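Local coordinates for protein luciferase-like monooxygenase (Streptomyces bottropensis, PDB 7BIP) that probably acts as a monooxygenase that inserts oxygen during biosynthesis of the aromatic polyketide rishirilide, at residues M94-S99 / P162-R167; G101-G106 / P168-L173. One frame throughout, in Å; residues are numbered along the deposited sequence.

Contact 1. Residues M94-S99 / P162-R167; sequences MLDNIS and PRTWQR
D96 reaches from the last turn of its helix into the loop 162-167 and binds it with both carboxylate oxygens, which suit a loop that offers several N-H groups. CB points toward the loop and, with CG anti to the backbone N (chi1 -164°), the carboxylate is carried out to it. OD2 takes the backbone N-H of Q166 at 2.9 Å, on its syn side and nearly straight (175°), and a weak, bent bond from W165 N. OD1 takes Q166 NE2 at 2.8 Å from above the carboxylate plane, the amide plane being turned 51° from it. Q166 NE2 also bonds L103 O, and OE1 weakly R72. Replacing D96 by an alanine would probably leave the backbone N-H of Q166 without its acceptor, the side-chain amide keeping only L103 O for NE2. N97 ND2 bonds R163 O at 2.8 Å, R163 O lying in the amide plane of N97, and also A93 O of its own helix; N97 OD1 rests at the edge of the W165 ring, 3.7 Å from CE3. The rigid ring of P162, behind a cis peptide, presents CD to M94 CG at 3.9 Å. The contact pins the C-terminal end of helix 85-98 to the loop between strands 154-158 and 171-175, beside the second subunit.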
ATOM      1  N   MET A  94      -8.705  -3.415   0.693  1.00 10.31           N
ATOM      2  CA  MET A  94      -8.571  -2.534  -0.467  1.00 10.96           C
ATOM      3  C   MET A  94      -7.905  -3.262  -1.628  1.00 13.53           C
ATOM      4  O   MET A  94      -8.357  -3.187  -2.777  1.00 11.70           O
ATOM      5  CB  MET A  94      -7.769  -1.285  -0.104  1.00 11.05           C
ATOM      6  CG  MET A  94      -8.443  -0.325   0.879  1.00 11.52           C
ATOM      7  SD  MET A  94      -7.312   1.052   1.215  1.00 11.52           S
ATOM      8  CE  MET A  94      -7.389   2.004  -0.307  1.00 12.62           C
ATOM      9  N   LEU A  95      -6.821  -3.973  -1.338  1.00 10.74           N
ATOM     10  CA  LEU A  95      -6.088  -4.669  -2.393  1.00 13.01           C
ATOM     11  C   LEU A  95      -6.937  -5.762  -3.034  1.00 10.47           C
ATOM     12  O   LEU A  95      -6.893  -5.945  -4.256  1.00 10.60           O
ATOM     13  CB  LEU A  95      -4.796  -5.249  -1.812  1.00 13.32           C
ATOM     14  CG  LEU A  95      -3.993  -6.142  -2.753  1.00 11.56           C
ATOM     15  CD1 LEU A  95      -3.663  -5.373  -4.040  1.00 12.24           C
ATOM     16  CD2 LEU A  95      -2.721  -6.581  -2.032  1.00 10.54           C
ATOM     17  N   ASP A  96      -7.707  -6.505  -2.228  1.00 10.42           N
ATOM     18  CA  ASP A  96      -8.609  -7.509  -2.778  1.00  8.75           C
ATOM     19  C   ASP A  96      -9.548  -6.880  -3.806  1.00 10.40           C
ATOM     20  O   ASP A  96      -9.717  -7.397  -4.919  1.00 12.92           O
ATOM     21  CB  ASP A  96      -9.404  -8.171  -1.645  1.00 10.38           C
ATOM     22  CG  ASP A  96     -10.069  -9.470  -2.068  1.00 15.88           C
ATOM     23  OD1 ASP A  96      -9.572 -10.139  -2.998  1.00 14.44           O
ATOM     24  OD2 ASP A  96     -11.096  -9.830  -1.456  1.00 13.73           O
ATOM     25  N   ASN A  97     -10.133  -5.732  -3.463  1.00 10.32           N
ATOM     26  CA  ASN A  97     -11.056  -5.070  -4.383  1.00 10.56           C
ATOM     27  C   ASN A  97     -10.342  -4.483  -5.598  1.00 11.76           C
ATOM     28  O   ASN A  97     -10.836  -4.605  -6.725  1.00 12.54           O
ATOM     29  CB  ASN A  97     -11.840  -3.999  -3.632  1.00 11.41           C
ATOM     30  CG  ASN A  97     -12.977  -4.596  -2.832  1.00 13.61           C
ATOM     31  OD1 ASN A  97     -13.967  -5.043  -3.396  1.00 13.84           O
ATOM     32  ND2 ASN A  97     -12.821  -4.633  -1.509  1.00 11.29           N
ATOM     33  N   ILE A  98      -9.188  -3.845  -5.396  1.00 12.29           N
ATOM     34  CA  ILE A  98      -8.426  -3.293  -6.516  1.00 13.90           C
ATOM     35  C   ILE A  98      -8.063  -4.389  -7.509  1.00 12.04           C
ATOM     36  O   ILE A  98      -8.149  -4.203  -8.734  1.00 12.07           O
ATOM     37  CB  ILE A  98      -7.177  -2.567  -5.979  1.00 11.99           C
ATOM     38  CG1 ILE A  98      -7.589  -1.224  -5.372  1.00 12.40           C
ATOM     39  CG2 ILE A  98      -6.127  -2.357  -7.086  1.00 12.58           C
ATOM     40  CD1 ILE A  98      -6.527  -0.648  -4.447  1.00 16.65           C
ATOM     41  N   SER A  99      -7.671  -5.557  -6.997  1.00 10.52           N
ATOM     42  CA  SER A  99      -7.262  -6.680  -7.831  1.00 10.65           C
ATOM     43  C   SER A  99      -8.435  -7.513  -8.336  1.00 13.68           C
ATOM     44  O   SER A  99      -8.206  -8.491  -9.051  1.00 13.91           O
ATOM     45  CB  SER A  99      -6.300  -7.582  -7.042  1.00 12.68           C
ATOM     46  OG  SER A  99      -7.030  -8.383  -6.110  1.00 14.50           O
ATOM     47  N   PRO A 162     -13.065  -1.259   3.410  1.00 12.58           N
ATOM     48  CA  PRO A 162     -14.121  -1.855   2.592  1.00 11.97           C
ATOM     49  C   PRO A 162     -14.286  -3.327   2.949  1.00 11.64           C
ATOM     50  O   PRO A 162     -13.356  -3.953   3.476  1.00 13.57           O
ATOM     51  CB  PRO A 162     -13.593  -1.689   1.169  1.00 11.95           C
ATOM     52  CG  PRO A 162     -12.061  -1.768   1.341  1.00 11.55           C
ATOM     53  CD  PRO A 162     -11.793  -1.105   2.672  1.00 14.08           C
ATOM     54  N   ARG A 163     -15.467  -3.880   2.718  1.00 11.18           N
ATOM     55  CA  ARG A 163     -15.581  -5.323   2.808  1.00 10.23           C
ATOM     56  C   ARG A 163     -14.754  -5.957   1.699  1.00 15.06           C
ATOM     57  O   ARG A 163     -14.504  -5.343   0.664  1.00 14.65           O
ATOM     58  CB  ARG A 163     -17.040  -5.751   2.716  1.00 12.27           C
ATOM     59  CG  ARG A 163     -17.969  -4.940   3.636  1.00 16.94           C
ATOM     60  CD  ARG A 163     -17.563  -5.015   5.106  1.00 14.67           C
ATOM     61  NE  ARG A 163     -17.886  -6.306   5.708  1.00 15.55           N
ATOM     62  CZ  ARG A 163     -17.224  -6.839   6.731  1.00 15.20           C
ATOM     63  NH1 ARG A 163     -17.583  -8.019   7.230  1.00 14.12           N
ATOM     64  NH2 ARG A 163     -16.191  -6.195   7.247  1.00 17.36           N
ATOM     65  N   THR A 164     -14.307  -7.190   1.926  1.00 12.49           N
ATOM     66  CA  THR A 164     -13.488  -7.825   0.900  1.00 11.42           C
ATOM     67  C   THR A 164     -14.318  -8.172  -0.341  1.00 14.18           C
ATOM     68  O   THR A 164     -15.556  -8.229  -0.321  1.00 15.24           O
ATOM     69  CB  THR A 164     -12.808  -9.085   1.447  1.00 11.55           C
ATOM     70  OG1 THR A 164     -13.803 -10.014   1.892  1.00 16.42           O
ATOM     71  CG2 THR A 164     -11.895  -8.730   2.623  1.00 14.95           C
ATOM     72  N   TRP A 165     -13.607  -8.369  -1.448  1.00 10.72           N
ATOM     73  CA  TRP A 165     -14.224  -8.842  -2.679  1.00 11.97           C
ATOM     74  C   TRP A 165     -14.541 -10.327  -2.573  1.00 15.62           C
ATOM     75  O   TRP A 165     -15.671 -10.759  -2.843  1.00 16.08           O
ATOM     76  CB  TRP A 165     -13.266  -8.565  -3.838  1.00 14.36           C
ATOM     77  CG  TRP A 165     -13.673  -9.088  -5.190  1.00 12.96           C
ATOM     78  CD1 TRP A 165     -13.792 -10.403  -5.574  1.00 12.92           C
ATOM     79  CD2 TRP A 165     -13.958  -8.307  -6.354  1.00 14.06           C
ATOM     80  NE1 TRP A 165     -14.147 -10.474  -6.895  1.00 15.78           N
ATOM     81  CE2 TRP A 165     -14.251  -9.201  -7.397  1.00 16.90           C
ATOM     82  CE3 TRP A 165     -13.993  -6.934  -6.611  1.00 13.62           C
ATOM     83  CZ2 TRP A 165     -14.591  -8.766  -8.685  1.00 18.36           C
ATOM     84  CZ3 TRP A 165     -14.328  -6.499  -7.879  1.00 15.44           C
ATOM     85  CH2 TRP A 165     -14.617  -7.412  -8.906  1.00 13.00           C
ATOM     86  N   GLN A 166     -13.560 -11.117  -2.158  1.00 13.83           N
ATOM     87  CA  GLN A 166     -13.739 -12.560  -2.062  1.00 13.77           C
ATOM     88  C   GLN A 166     -14.581 -12.930  -0.846  1.00 12.70           C
ATOM     89  O   GLN A 166     -14.625 -12.210   0.149  1.00 15.68           O
ATOM     90  CB  GLN A 166     -12.378 -13.254  -1.985  1.00 11.84           C
ATOM     91  CG  GLN A 166     -11.547 -13.057  -3.243  1.00 13.29           C
ATOM     92  CD  GLN A 166     -10.184 -13.691  -3.124  1.00 16.96           C
ATOM     93  OE1 GLN A 166     -10.045 -14.909  -3.255  1.00 17.50           O
ATOM     94  NE2 GLN A 166      -9.169 -12.876  -2.866  1.00 14.31           N
ATOM     95  N   ARG A 167     -15.229 -14.088  -0.926  1.00 13.42           N
ATOM     96  CA  ARG A 167     -16.128 -14.534   0.124  1.00 17.32           C
ATOM     97  C   ARG A 167     -15.689 -15.893   0.651  1.00 17.57           C
ATOM     98  O   ARG A 167     -15.534 -16.835  -0.137  1.00 20.18           O
ATOM     99  CB  ARG A 167     -17.558 -14.617  -0.406  1.00 19.00           C
ATOM    100  CG  ARG A 167     -18.087 -13.272  -0.860  1.00 18.99           C
ATOM    101  CD  ARG A 167     -19.448 -13.433  -1.503  1.00 23.70           C
ATOM    102  NE  ARG A 167     -19.842 -12.265  -2.282  1.00 18.84           N
ATOM    103  CZ  ARG A 167     -20.797 -12.304  -3.207  1.00 21.40           C
ATOM    104  NH1 ARG A 167     -21.435 -13.445  -3.447  1.00 23.97           N
ATOM    105  NH2 ARG A 167     -21.113 -11.209  -3.882  1.00 19.42           N
TER

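Contact 2. Residues G101-G106 / P168-L173; sequences GRLDVG and PHPRIL
V105 and L173 carry the two direct backbone hydrogen bonds between these neighbouring parallel strands: V105 N to R171 O, and L173 N to V105 O, each 2.9 Å. Beside them G106 CA makes a CA-H...O contact of 3.3 Å with L173 O. P170, just before the second strand, lies alongside V105, the two side chains pointing the same way, its CB 3.9 Å from V105 CG2 and its CG 4.1 Å from L103 CD2; the compact proline ring and the beta-branched valine are both apolar and suit a buried spot under helix 85-98. On the other face R171, with CG anti to the backbone N (chi1 -168°) and its chain bent at chi3, lies beside D104, yet their charges do not touch, D104 OD1 standing 4.3 Å from R171 NE. Two waters bridge them instead. One probably donates to D104 OD1 and accepts from R171 N; the other donates to D104 OD1 at 2.8 Å and accepts from R171 NE at 2.7 Å, in the guanidinium plane. Farther out, salt bridges hold each charged end, R72 at D104 OD2 and D227 at R171 NH1. H169 ND1 donates to P170 O within its own segment. Strands 103-107 and 171-175 are adjacent in the TIM barrel, flanked by strands 72-78 and 192-195, and V105 packs on helices 85-98 and 126-142.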
ATOM      1  N   GLY A 101     -10.424  -9.604  -6.745  1.00 14.01           N
ATOM      2  CA  GLY A 101     -10.510 -10.931  -6.163  1.00 10.58           C
ATOM      3  C   GLY A 101      -9.335 -11.848  -6.409  1.00 12.40           C
ATOM      4  O   GLY A 101      -9.498 -13.070  -6.306  1.00 14.63           O
ATOM      5  N   ARG A 102      -8.146 -11.307  -6.704  1.00 12.11           N
ATOM      6  CA  ARG A 102      -6.987 -12.124  -7.057  1.00 10.93           C
ATOM      7  C   ARG A 102      -5.992 -12.278  -5.910  1.00 12.20           C
ATOM      8  O   ARG A 102      -4.911 -12.839  -6.117  1.00 13.46           O
ATOM      9  CB  ARG A 102      -6.270 -11.533  -8.279  1.00 12.59           C
ATOM     10  CG  ARG A 102      -7.060 -11.644  -9.588  1.00 11.65           C
ATOM     11  CD  ARG A 102      -6.268 -11.080 -10.765  1.00 10.75           C
ATOM     12  NE  ARG A 102      -6.202  -9.613 -10.755  1.00 12.33           N
ATOM     13  CZ  ARG A 102      -5.138  -8.909 -11.142  1.00 13.20           C
ATOM     14  NH1 ARG A 102      -4.035  -9.529 -11.544  1.00 14.18           N
ATOM     15  NH2 ARG A 102      -5.175  -7.580 -11.121  1.00 11.59           N
ATOM     16  N   LEU A 103      -6.342 -11.833  -4.702  1.00 10.95           N
ATOM     17  CA  LEU A 103      -5.408 -11.798  -3.582  1.00 12.08           C
ATOM     18  C   LEU A 103      -5.469 -13.079  -2.751  1.00 11.36           C
ATOM     19  O   LEU A 103      -6.552 -13.568  -2.415  1.00 13.80           O
ATOM     20  CB  LEU A 103      -5.724 -10.593  -2.683  1.00 11.18           C
ATOM     21  CG  LEU A 103      -4.925 -10.421  -1.389  1.00  9.75           C
ATOM     22  CD1 LEU A 103      -3.462 -10.136  -1.703  1.00 12.60           C
ATOM     23  CD2 LEU A 103      -5.506  -9.277  -0.581  1.00 10.47           C
ATOM     24  N   ASP A 104      -4.292 -13.607  -2.400  1.00 11.88           N
ATOM     25  CA  ASP A 104      -4.131 -14.629  -1.374  1.00 13.06           C
ATOM     26  C   ASP A 104      -3.175 -14.079  -0.326  1.00 16.58           C
ATOM     27  O   ASP A 104      -2.158 -13.472  -0.678  1.00 13.51           O
ATOM     28  CB  ASP A 104      -3.558 -15.940  -1.953  1.00 11.95           C
ATOM     29  CG  ASP A 104      -4.329 -16.426  -3.171  1.00 19.09           C
ATOM     30  OD1 ASP A 104      -5.564 -16.531  -3.090  1.00 19.65           O
ATOM     31  OD2 ASP A 104      -3.698 -16.690  -4.214  1.00 22.31           O
ATOM     32  N   VAL A 105      -3.484 -14.282   0.960  1.00 13.33           N
ATOM     33  CA  VAL A 105      -2.754 -13.591   2.025  1.00 12.59           C
ATOM     34  C   VAL A 105      -1.991 -14.614   2.861  1.00 13.65           C
ATOM     35  O   VAL A 105      -2.568 -15.319   3.699  1.00 14.06           O
ATOM     36  CB  VAL A 105      -3.671 -12.746   2.907  1.00 14.56           C
ATOM     37  CG1 VAL A 105      -2.816 -11.993   3.930  1.00 11.28           C
ATOM     38  CG2 VAL A 105      -4.460 -11.763   2.048  1.00 13.80           C
ATOM     39  N   GLY A 106      -0.678 -14.669   2.667  1.00 12.40           N
ATOM     40  CA  GLY A 106       0.192 -15.367   3.597  1.00 13.45           C
ATOM     41  C   GLY A 106       0.603 -14.460   4.746  1.00 13.91           C
ATOM     42  O   GLY A 106       0.949 -13.294   4.547  1.00 11.83           O
ATOM     43  N   PRO A 168     -15.475 -16.040   1.966  1.00 20.08           N
ATOM     44  CA  PRO A 168     -15.710 -15.001   2.976  1.00 15.73           C
ATOM     45  C   PRO A 168     -14.649 -13.905   3.017  1.00 14.20           C
ATOM     46  O   PRO A 168     -14.886 -12.847   3.586  1.00 20.04           O
ATOM     47  CB  PRO A 168     -15.709 -15.792   4.293  1.00 19.21           C
ATOM     48  CG  PRO A 168     -14.839 -16.980   4.013  1.00 20.31           C
ATOM     49  CD  PRO A 168     -15.067 -17.326   2.566  1.00 19.11           C
ATOM     50  N   HIS A 169     -13.503 -14.170   2.395  1.00 14.02           N
ATOM     51  CA  HIS A 169     -12.334 -13.301   2.426  1.00 13.16           C
ATOM     52  C   HIS A 169     -11.241 -13.979   1.609  1.00 12.50           C
ATOM     53  O   HIS A 169     -11.414 -15.133   1.196  1.00 16.01           O
ATOM     54  CB  HIS A 169     -11.888 -13.031   3.872  1.00 14.57           C
ATOM     55  CG  HIS A 169     -11.726 -14.262   4.709  1.00 14.33           C
ATOM     56  ND1 HIS A 169     -10.694 -15.154   4.526  1.00 16.36           N
ATOM     57  CD2 HIS A 169     -12.452 -14.734   5.752  1.00 15.43           C
ATOM     58  CE1 HIS A 169     -10.803 -16.138   5.404  1.00 16.38           C
ATOM     59  NE2 HIS A 169     -11.856 -15.901   6.165  1.00 16.23           N
ATOM     60  N   PRO A 170     -10.135 -13.297   1.312  1.00 14.43           N
ATOM     61  CA  PRO A 170      -9.021 -13.973   0.640  1.00 13.10           C
ATOM     62  C   PRO A 170      -8.555 -15.199   1.416  1.00 15.08           C
ATOM     63  O   PRO A 170      -8.664 -15.268   2.645  1.00 14.32           O
ATOM     64  CB  PRO A 170      -7.936 -12.897   0.597  1.00 11.46           C
ATOM     65  CG  PRO A 170      -8.685 -11.622   0.605  1.00 14.55           C
ATOM     66  CD  PRO A 170      -9.842 -11.867   1.530  1.00 15.57           C
ATOM     67  N   ARG A 171      -8.039 -16.178   0.673  1.00 16.65           N
ATOM     68  CA  ARG A 171      -7.407 -17.343   1.282  1.00 17.64           C
ATOM     69  C   ARG A 171      -6.365 -16.894   2.297  1.00 17.91           C
ATOM     70  O   ARG A 171      -5.602 -15.961   2.045  1.00 14.45           O
ATOM     71  CB  ARG A 171      -6.740 -18.203   0.205  1.00 15.67           C
ATOM     72  CG  ARG A 171      -6.289 -19.585   0.696  1.00 22.68           C
ATOM     73  CD  ARG A 171      -5.485 -20.320  -0.378  1.00 26.57           C
ATOM     74  NE  ARG A 171      -6.237 -20.470  -1.619  1.00 28.53           N
ATOM     75  CZ  ARG A 171      -7.066 -21.476  -1.874  1.00 37.23           C
ATOM     76  NH1 ARG A 171      -7.253 -22.424  -0.964  1.00 38.80           N
ATOM     77  NH2 ARG A 171      -7.708 -21.530  -3.036  1.00 39.59           N
ATOM     78  N   ILE A 172      -6.337 -17.560   3.452  1.00 14.51           N
ATOM     79  CA  ILE A 172      -5.353 -17.287   4.496  1.00 13.37           C
ATOM     80  C   ILE A 172      -4.358 -18.441   4.522  1.00 13.57           C
ATOM     81  O   ILE A 172      -4.754 -19.605   4.634  1.00 16.46           O
ATOM     82  CB  ILE A 172      -6.022 -17.113   5.874  1.00 14.39           C
ATOM     83  CG1 ILE A 172      -6.880 -15.844   5.916  1.00 14.77           C
ATOM     84  CG2 ILE A 172      -4.971 -17.054   6.996  1.00 14.59           C
ATOM     85  CD1 ILE A 172      -7.694 -15.717   7.217  1.00 17.45           C
ATOM     86  N   LEU A 173      -3.069 -18.122   4.411  1.00 12.96           N
ATOM     87  CA  LEU A 173      -2.014 -19.115   4.562  1.00 13.94           C
ATOM     88  C   LEU A 173      -1.094 -18.698   5.698  1.00 13.28           C
ATOM     89  O   LEU A 173      -0.820 -17.509   5.879  1.00 14.57           O
ATOM     90  CB  LEU A 173      -1.206 -19.282   3.267  1.00 15.92           C
ATOM     91  CG  LEU A 173      -2.085 -19.599   2.061  1.00 18.85           C
ATOM     92  CD1 LEU A 173      -2.296 -18.327   1.259  1.00 19.35           C
ATOM     93  CD2 LEU A 173      -1.458 -20.699   1.213  1.00 18.35           C
TER
HETATM   94  O   HOH W   1      -8.085 -16.369  -2.139  1.00 14.55           O
HETATM   95  O   HOH W   2      -6.114 -19.115  -3.999  1.00 38.82           O

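How the contacts relate
Contacts 1 and 2, with centres about 9 Å apart, join the same two parts of the chain: helix 85-98 runs into strand 103-107, and the loop 162-167 into strand 171-175. Q166 links them most directly, because NE2 probably donates to L103 O at 2.7 Å. A second probable bond, G101 N to D96 O at 3.0 Å, ties the helix end to the following turn. Contact 1 lies at the N-terminal, entry side of both strands, whereas TIM barrels keep their active site at the C-terminal strand ends, so it is probably remote from catalysis. There the side chain of R163 is about 5 Å from a calcium ion and about 3 Å from that of E144, a calcium ligand in a structure of this protein.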